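Local coordinates for protein protease (Actinomadura keratinilytica, PDB 8C4X) that is the inhibitor I9-type propeptide part of a probable subtilisin-like serine endopeptidase of the S8 family and, as in relatives, probably assists folding and inhibits the enzyme, at residues Ala16-Val21 and Ser52-Asp57; Ile20-Lys25 and Lys46-Phe51. All coordinates share one frame; numbering follows the deposited sequence.

Contact 1: Ala16-Val21 and Ser52-Asp57. Unlike the reference sequence in segment 16-21: A16 (reference Thr).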
loop_
_atom_site.group_PDB
_atom_site.type_symbol
_atom_site.label_atom_id
_atom_site.label_comp_id
_atom_site.label_asym_id
_atom_site.label_seq_id
_atom_site.Cartn_x
_atom_site.Cartn_y
_atom_site.Cartn_z
ATOM N N ALA B 16 2.740 9.370 8.583
ATOM C CA ALA B 16 3.374 8.222 9.218
ATOM C C ALA B 16 2.392 7.062 9.344
ATOM O O ALA B 16 1.238 7.246 9.748
ATOM C CB ALA B 16 3.917 8.624 10.591
ATOM N N GLY B 17 2.851 5.869 8.960
ATOM C CA GLY B 17 2.076 4.651 9.093
ATOM C C GLY B 17 0.964 4.465 8.083
ATOM O O GLY B 17 0.107 3.602 8.292
ATOM N N GLN B 18 0.938 5.248 6.994
ATOM C CA GLN B 18 -0.150 5.195 6.026
ATOM C C GLN B 18 0.445 5.040 4.633
ATOM O O GLN B 18 1.400 5.749 4.293
ATOM C CB GLN B 18 -1.008 6.463 6.126
ATOM C CG GLN B 18 -2.338 6.388 5.435
ATOM C CD GLN B 18 -3.265 7.495 5.898
ATOM O OE1 GLN B 18 -3.810 7.437 7.003
ATOM N NE2 GLN B 18 -3.461 8.503 5.050
ATOM N N TYR B 19 -0.120 4.127 3.830
ATOM C CA TYR B 19 0.527 3.685 2.599
ATOM C C TYR B 19 -0.475 3.522 1.468
ATOM O O TYR B 19 -1.664 3.284 1.687
ATOM C CB TYR B 19 1.280 2.349 2.802
ATOM C CG TYR B 19 2.264 2.452 3.928
ATOM C CD1 TYR B 19 3.554 2.925 3.704
ATOM C CD2 TYR B 19 1.880 2.146 5.222
ATOM C CE1 TYR B 19 4.458 3.054 4.753
ATOM C CE2 TYR B 19 2.767 2.275 6.280
ATOM C CZ TYR B 19 4.050 2.725 6.037
ATOM O OH TYR B 19 4.925 2.849 7.090
ATOM N N ILE B 20 0.035 3.683 0.249
ATOM C CA ILE B 20 -0.649 3.303 -0.980
ATOM C C ILE B 20 0.042 2.058 -1.516
ATOM O O ILE B 20 1.258 2.068 -1.731
ATOM C CB ILE B 20 -0.590 4.428 -2.025
ATOM C CG1 ILE B 20 -1.326 5.673 -1.530
ATOM C CG2 ILE B 20 -1.149 3.966 -3.362
ATOM C CD1 ILE B 20 -0.953 6.913 -2.309
ATOM N N VAL B 21 -0.734 1.008 -1.777
ATOM C CA VAL B 21 -0.204 -0.277 -2.220
ATOM C C VAL B 21 -0.805 -0.606 -3.580
ATOM O O VAL B 21 -2.023 -0.498 -3.763
ATOM C CB VAL B 21 -0.531 -1.387 -1.205
ATOM C CG1 VAL B 21 0.028 -2.732 -1.684
ATOM C CG2 VAL B 21 0.008 -1.025 0.172
ATOM N N SER B 52 -5.306 1.928 -0.226
ATOM C CA SER B 52 -4.568 2.683 0.773
ATOM C C SER B 52 -5.007 2.211 2.149
ATOM O O SER B 52 -6.150 1.777 2.335
ATOM C CB SER B 52 -4.774 4.209 0.619
ATOM O OG SER B 52 -6.133 4.575 0.770
ATOM N N ALA B 53 -4.089 2.283 3.107
ATOM C CA ALA B 53 -4.399 1.780 4.437
ATOM C C ALA B 53 -3.348 2.251 5.422
ATOM O O ALA B 53 -2.208 2.558 5.056
ATOM C CB ALA B 53 -4.479 0.248 4.449
ATOM N N LYS B 54 -3.756 2.301 6.684
ATOM C CA LYS B 54 -2.803 2.360 7.777
ATOM C C LYS B 54 -2.224 0.968 7.979
ATOM O O LYS B 54 -2.960 -0.022 7.959
ATOM C CB LYS B 54 -3.478 2.850 9.056
ATOM C CG LYS B 54 -3.830 4.330 9.017
ATOM C CD LYS B 54 -3.883 4.934 10.405
ATOM C CE LYS B 54 -4.263 6.413 10.343
ATOM N NZ LYS B 54 -3.203 7.253 9.696
ATOM N N LEU B 55 -0.909 0.887 8.131
ATOM C CA LEU B 55 -0.230 -0.383 8.366
ATOM C C LEU B 55 0.746 -0.217 9.518
ATOM O O LEU B 55 1.550 0.720 9.520
ATOM C CB LEU B 55 0.520 -0.850 7.114
ATOM C CG LEU B 55 -0.312 -1.057 5.850
ATOM C CD1 LEU B 55 0.606 -1.408 4.684
ATOM C CD2 LEU B 55 -1.364 -2.147 6.059
ATOM N N THR B 56 0.670 -1.116 10.494
ATOM C CA THR B 56 1.720 -1.178 11.497
ATOM C C THR B 56 3.032 -1.605 10.843
ATOM O O THR B 56 3.062 -2.114 9.717
ATOM C CB THR B 56 1.344 -2.155 12.613
ATOM O OG1 THR B 56 1.298 -3.486 12.087
ATOM C CG2 THR B 56 -0.016 -1.805 13.186
ATOM N N ASP B 57 4.135 -1.380 11.556
ATOM C CA ASP B 57 5.433 -1.780 11.023
ATOM C C ASP B 57 5.454 -3.265 10.682
ATOM O O ASP B 57 6.053 -3.672 9.680
ATOM C CB ASP B 57 6.538 -1.438 12.018
ATOM C CG ASP B 57 6.831 0.045 12.067
ATOM O OD1 ASP B 57 6.629 0.724 11.034
ATOM O OD2 ASP B 57 7.266 0.532 13.133
HETATM O O HOH W 1 -0.996 6.123 10.712
HETATM O O HOH W 2 4.178 1.558 9.352
#

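Contact 2: Ile20-Lys25 and Lys46-Phe51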
loop_
_atom_site.group_PDB
_atom_site.type_symbol
_atom_site.label_atom_id
_atom_site.label_comp_id
_atom_site.label_asym_id
_atom_site.label_seq_id
_atom_site.Cartn_x
_atom_site.Cartn_y
_atom_site.Cartn_z
ATOM N N ILE B 20 0.035 3.683 0.249
ATOM C CA ILE B 20 -0.649 3.303 -0.980
ATOM C C ILE B 20 0.042 2.058 -1.516
ATOM O O ILE B 20 1.258 2.068 -1.731
ATOM C CB ILE B 20 -0.590 4.428 -2.025
ATOM C CG1 ILE B 20 -1.326 5.673 -1.530
ATOM C CG2 ILE B 20 -1.149 3.966 -3.362
ATOM C CD1 ILE B 20 -0.953 6.913 -2.309
ATOM N N VAL B 21 -0.734 1.008 -1.777
ATOM C CA VAL B 21 -0.204 -0.277 -2.220
ATOM C C VAL B 21 -0.805 -0.606 -3.580
ATOM O O VAL B 21 -2.023 -0.498 -3.763
ATOM C CB VAL B 21 -0.531 -1.387 -1.205
ATOM C CG1 VAL B 21 0.028 -2.732 -1.684
ATOM C CG2 VAL B 21 0.008 -1.025 0.172
ATOM N N THR B 22 0.033 -1.002 -4.536
ATOM C CA THR B 22 -0.521 -1.512 -5.782
ATOM C C THR B 22 -0.116 -2.965 -5.957
ATOM O O THR B 22 0.937 -3.405 -5.477
ATOM C CB THR B 22 -0.119 -0.702 -7.042
ATOM O OG1 THR B 22 1.209 -1.027 -7.452
ATOM C CG2 THR B 22 -0.241 0.805 -6.806
ATOM N N LEU B 23 -1.008 -3.702 -6.602
ATOM C CA LEU B 23 -0.889 -5.135 -6.806
ATOM C C LEU B 23 -0.704 -5.413 -8.293
ATOM O O LEU B 23 -1.144 -4.637 -9.144
ATOM C CB LEU B 23 -2.136 -5.857 -6.283
ATOM C CG LEU B 23 -2.509 -5.504 -4.837
ATOM C CD1 LEU B 23 -3.760 -6.260 -4.342
ATOM C CD2 LEU B 23 -1.334 -5.751 -3.905
ATOM N N LYS B 24 -0.045 -6.528 -8.596
ATOM C CA LYS B 24 0.232 -6.876 -9.980
ATOM C C LYS B 24 -1.066 -7.128 -10.741
ATOM O O LYS B 24 -2.126 -7.376 -10.161
ATOM C CB LYS B 24 1.142 -8.103 -10.039
ATOM C CG LYS B 24 2.523 -7.848 -9.446
ATOM C CD LYS B 24 3.408 -9.088 -9.497
ATOM C CE LYS B 24 4.760 -8.824 -8.852
ATOM N NZ LYS B 24 5.637 -10.030 -8.892
ATOM N N LYS B 25 -0.968 -7.060 -12.068
ATOM C CA LYS B 25 -2.127 -7.302 -12.912
ATOM C C LYS B 25 -2.714 -8.676 -12.619
ATOM O O LYS B 25 -1.986 -9.663 -12.474
ATOM C CB LYS B 25 -1.738 -7.188 -14.387
ATOM C CG LYS B 25 -2.858 -6.717 -15.298
ATOM C CD LYS B 25 -3.455 -7.868 -16.091
ATOM N N LYS B 46 -9.835 1.057 -10.943
ATOM C CA LYS B 46 -9.869 1.654 -12.271
ATOM C C LYS B 46 -8.599 2.428 -12.610
ATOM O O LYS B 46 -8.006 2.207 -13.671
ATOM C CB LYS B 46 -11.092 2.574 -12.391
ATOM C CG LYS B 46 -11.307 3.157 -13.771
ATOM C CD LYS B 46 -11.594 2.094 -14.818
ATOM C CE LYS B 46 -11.627 2.713 -16.207
ATOM N NZ LYS B 46 -12.267 1.807 -17.197
ATOM N N VAL B 47 -8.157 3.332 -11.734
ATOM C CA VAL B 47 -6.943 4.092 -12.033
ATOM C C VAL B 47 -5.697 3.447 -11.457
ATOM O O VAL B 47 -4.580 3.796 -11.866
ATOM C CB VAL B 47 -7.015 5.548 -11.533
ATOM C CG1 VAL B 47 -8.172 6.281 -12.209
ATOM C CG2 VAL B 47 -7.110 5.614 -10.007
ATOM N N LEU B 48 -5.861 2.520 -10.517
ATOM C CA LEU B 48 -4.799 1.699 -9.970
ATOM C C LEU B 48 -5.435 0.378 -9.589
ATOM O O LEU B 48 -6.639 0.304 -9.327
ATOM C CB LEU B 48 -4.157 2.302 -8.720
ATOM C CG LEU B 48 -3.275 3.526 -8.819
ATOM C CD1 LEU B 48 -2.832 3.921 -7.411
ATOM C CD2 LEU B 48 -2.083 3.232 -9.726
ATOM N N ASN B 49 -4.616 -0.664 -9.543
ATOM C CA ASN B 49 -5.013 -1.918 -8.912
ATOM C C ASN B 49 -4.386 -1.876 -7.528
ATOM O O ASN B 49 -3.238 -2.264 -7.344
ATOM C CB ASN B 49 -4.537 -3.121 -9.716
ATOM C CG ASN B 49 -5.177 -4.414 -9.256
ATOM O OD1 ASN B 49 -6.363 -4.442 -8.927
ATOM N ND2 ASN B 49 -4.398 -5.499 -9.246
ATOM N N GLY B 50 -5.111 -1.348 -6.551
ATOM C CA GLY B 50 -4.447 -1.108 -5.288
ATOM C C GLY B 50 -5.397 -0.613 -4.228
ATOM O O GLY B 50 -6.619 -0.667 -4.374
ATOM N N PHE B 51 -4.804 -0.114 -3.152
ATOM C CA PHE B 51 -5.576 0.339 -2.007
ATOM C C PHE B 51 -4.685 1.232 -1.166
ATOM O O PHE B 51 -3.468 1.295 -1.362
ATOM C CB PHE B 51 -6.104 -0.847 -1.180
ATOM C CG PHE B 51 -5.015 -1.714 -0.588
ATOM C CD1 PHE B 51 -4.492 -2.787 -1.305
ATOM C CD2 PHE B 51 -4.521 -1.459 0.688
ATOM C CE1 PHE B 51 -3.483 -3.589 -0.771
ATOM C CE2 PHE B 51 -3.515 -2.262 1.242
ATOM C CZ PHE B 51 -3.001 -3.335 0.511
#

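Contact 1: Ala16-Val21 and Ser52-Asp57
Q18 and K54 cross obliquely on one face of an antiparallel strand pair, while Y19 and L55 pack on the other, in the antiparallel sheet of the ferredoxin-like alpha+beta fold expected of an inhibitor I9 propeptide. The ladder illustrates how alternating residues are dealt to the two faces of a sheet, a polar pair on one and an apolar pair on the other. Y19 and A53 form its hydrogen-bonded pair, with Y19 N to A53 O at 2.9 Å and A53 N to Y19 O at 3.0 Å; Q18-K54 and I20-S52 are the non-hydrogen-bonded pairs on either side of it. Past the strand end, L55 N still donates to G17 O, at 2.9 Å.

On the face of Q18 and K54, the lysine chain runs extended until its last torsion bends it (chi4 -67°), which brings NZ to Q18 OE1 at 2.8 Å. The ammonium approaches tilted 32° from the plane of the amide. Q41 NE2 donates to the same oxygen and Q18 NE2 is taken by D75, so both ends of the amide are bonded, which fixes its rotation and tells its O from its N. A water then carries the chain of bonds from K54 NZ to A16 O.

On the opposite face, Y19 turns CG away from its carbonyl carbon (chi1 -55°), laying the ring across L55 with CD2 3.8 Å from L55 CB. L60 of helix 57-64 and I72 of strand 69-76 also touch this ring, whereas L55 reaches L63, placing both between the sheet and helix 57-64. At the ring's edge and in its plane lies L55 O; a second water there accepts from Y19 OH at 2.7 Å and donates to both L55 O and D57 OD1.

Contact 2: Ile20-Lys25 and Lys46-Phe51
Strand 20-23 and the incoming strand at 50-51 run antiparallel, V21 and F51 forming a hydrogen-bonded pair and T22 and G50 a non-hydrogen-bonded one in which the CA atoms close to 4.0 Å. V21 N points at F51 O almost without bend (2.8 Å, 177°), F51 N returns a bond to V21 O, and L23 N donates to N49 O at 2.8 Å, carrying the bonding one residue back from the start of strand 50-51. At G50 the backbone leaves little room for a side chain, since the place a CB would take collides with V21 O.

F51 and V21 lie alongside each other, pointing the same way from the sheet. With CG of F51 set between its backbone N and carbonyl carbon (chi1 62°), the ring swings across to its neighbour on the next strand, and V21 CB sits over one face in a CH-pi contact, 3.8 Å from the ring centroid and displaced toward the rim. The two methyls of V21 straddle this position, CG1 near F51 CE1 and CG2 near F51 CZ. L23 CD2 approaches the same ring obliquely, and V33 of helix 29-36 also packs on F51. On the other side of the sheet T22 CG2 meets L48 CD1 at 4.1 Å, while T22 OG1 is hydrogen-bonded to S71 OG on strand 69-76.

With CG anti to the backbone N (chi1 -168°), N49 reaches alongside the end of strand 20-23. Its ND2 bonds chiefly to V27 O, adding weak bonds to L23 O, at 3.4 Å, and K24 O, at 3.1 Å. One amide nitrogen near three backbone carbonyls thus joins the chain leaving the strand to the start of strand 50-54, while F51, V21 and L23 supply the apolar part.

In the fold
From the N terminus, the chain turns a corner at A16-G17 and enters strand 18-23, which serves both contacts in succession. It then passes through helix 29-36 and the edge strand 42-44 before returning antiparallel along strand 50-54. Contact 2 is met first on this return and closes the shorter loop, with 20 residues between its segments; contact 1 follows and encloses it, with 30 between. The two are therefore nested rather than crossed, and share I20 and V21. Together they join two central strands of the sheet, between strand 69-76 on one flank and strand 42-44 on the other. Contact 1 leads on to helix 57-64, whereas contact 2 lies against helix 29-36.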